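PDB 3BRQ: HTH-type transcriptional regulator AscG, which represses transcription of the cryptic asc operon of Escherichia coli as a sequence-specific DNA-binding regulator. Local coordinates for residues I238-A241 and P242-P246. Numbering follows the deposited sequence.
Sequences IAIA and PYTVP
Two first torsions bring side chains back onto this short turn: Y243 turns its CG anti to its own carbonyl carbon (chi1 -56°), which carries the ring back along the chain to A239, while T244 has CG2 in the corresponding position, which brings that methyl to the carbonyl oxygen of I240, with T244 CG2 3.7 Å from I240 O. The phenol ring meets the carbonyl of A239 edge-on, Y243 CD1 lying 3.5 Å from A239 O in the ring plane, and P242 CB rests over one face near the rim. I240 O also accepts a hydrogen bond from Y243 N at 2.8 Å, the donor standing well above the carbonyl plane. This i to i+3 bond comes after a type I beta turn from I238 to A241 (A241 N to I238 O, 3.0 Å); P242 between them has no N-H to give, and the chain runs through a short 3-10 segment within the loop joining parallel strands 231-235 and 249-252 of the periplasmic binding protein-like fold. Helix 209-221 packs against I240 and T244, and across the dimer interface I240 meets I240 of the second subunit. Beyond the turn, T244 OG1 donates to P246 O (2.8 Å), spanning the cis peptide that precedes P246. A valine in place of T244 would probably leave P246 O without this donor and the cis-proline bend less firmly held.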
loop_
_atom_site.group_PDB
_atom_site.type_symbol
_atom_site.label_atom_id
_atom_site.label_comp_id
_atom_site.label_asym_id
_atom_site.label_seq_id
_atom_site.Cartn_x
_atom_site.Cartn_y
_atom_site.Cartn_z
ATOM N N ILE B 238 -8.169 1.273 -6.308
ATOM C CA ILE B 238 -7.887 0.970 -4.860
ATOM C C ILE B 238 -9.129 0.619 -4.044
ATOM O O ILE B 238 -10.256 0.922 -4.426
ATOM C CB ILE B 238 -7.085 2.070 -4.174
ATOM C CG1 ILE B 238 -7.868 3.384 -4.171
ATOM C CG2 ILE B 238 -5.679 2.223 -4.850
ATOM C CD1 ILE B 238 -7.075 4.525 -3.628
ATOM N N ALA B 239 -8.931 0.006 -2.878
ATOM C CA ALA B 239 -10.085 -0.482 -2.123
ATOM C C ALA B 239 -11.011 0.661 -1.743
ATOM O O ALA B 239 -12.215 0.504 -1.758
ATOM C CB ALA B 239 -9.629 -1.322 -0.875
ATOM N N ILE B 240 -10.469 1.838 -1.460
ATOM C CA ILE B 240 -11.345 2.979 -1.126
ATOM C C ILE B 240 -12.089 3.645 -2.285
ATOM O O ILE B 240 -12.914 4.497 -2.058
ATOM C CB ILE B 240 -10.606 4.111 -0.344
ATOM C CG1 ILE B 240 -9.517 4.720 -1.196
ATOM C CG2 ILE B 240 -10.038 3.600 0.922
ATOM C CD1 ILE B 240 -9.081 6.014 -0.674
ATOM N N ALA B 241 -11.779 3.304 -3.525
ATOM C CA ALA B 241 -12.404 4.015 -4.655
ATOM C C ALA B 241 -13.953 4.023 -4.611
ATOM O O ALA B 241 -14.587 5.060 -4.877
ATOM C CB ALA B 241 -11.868 3.442 -5.996
ATOM N N PRO B 242 -14.596 2.866 -4.246
ATOM C CA PRO B 242 -16.043 2.975 -4.278
ATOM C C PRO B 242 -16.562 3.836 -3.115
ATOM O O PRO B 242 -17.744 4.107 -3.050
ATOM C CB PRO B 242 -16.503 1.507 -4.157
ATOM C CG PRO B 242 -15.306 0.679 -4.445
ATOM C CD PRO B 242 -14.192 1.502 -3.856
ATOM N N TYR B 243 -15.670 4.332 -2.260
ATOM C CA TYR B 243 -16.109 4.974 -1.006
ATOM C C TYR B 243 -15.728 6.438 -0.914
ATOM O O TYR B 243 -16.027 7.096 0.088
ATOM C CB TYR B 243 -15.592 4.191 0.220
ATOM C CG TYR B 243 -16.040 2.760 0.153
ATOM C CD1 TYR B 243 -15.181 1.760 -0.315
ATOM C CD2 TYR B 243 -17.358 2.405 0.497
ATOM C CE1 TYR B 243 -15.603 0.442 -0.396
ATOM C CE2 TYR B 243 -17.783 1.102 0.399
ATOM C CZ TYR B 243 -16.912 0.135 -0.041
ATOM O OH TYR B 243 -17.354 -1.146 -0.182
ATOM N N THR B 244 -15.096 6.971 -1.965
ATOM C CA THR B 244 -14.912 8.401 -2.037
ATOM C C THR B 244 -16.258 9.088 -2.359
ATOM O O THR B 244 -17.240 8.448 -2.766
ATOM C CB THR B 244 -13.808 8.797 -3.048
ATOM O OG1 THR B 244 -14.163 8.304 -4.325
ATOM C CG2 THR B 244 -12.502 8.148 -2.658
ATOM N N VAL B 245 -16.294 10.397 -2.148
ATOM C CA VAL B 245 -17.506 11.177 -2.261
ATOM C C VAL B 245 -17.159 12.216 -3.322
ATOM O O VAL B 245 -16.428 13.162 -3.012
ATOM C CB VAL B 245 -17.788 11.894 -0.917
ATOM C CG1 VAL B 245 -18.769 13.025 -1.101
ATOM C CG2 VAL B 245 -18.271 10.896 0.179
ATOM N N PRO B 246 -17.562 12.002 -4.594
ATOM C CA PRO B 246 -18.297 10.885 -5.217
ATOM C C PRO B 246 -17.374 9.683 -5.459
ATOM O O PRO B 246 -16.117 9.850 -5.520
ATOM C CB PRO B 246 -18.713 11.437 -6.562
ATOM C CG PRO B 246 -17.538 12.413 -6.892
ATOM C CD PRO B 246 -17.096 12.993 -5.597
#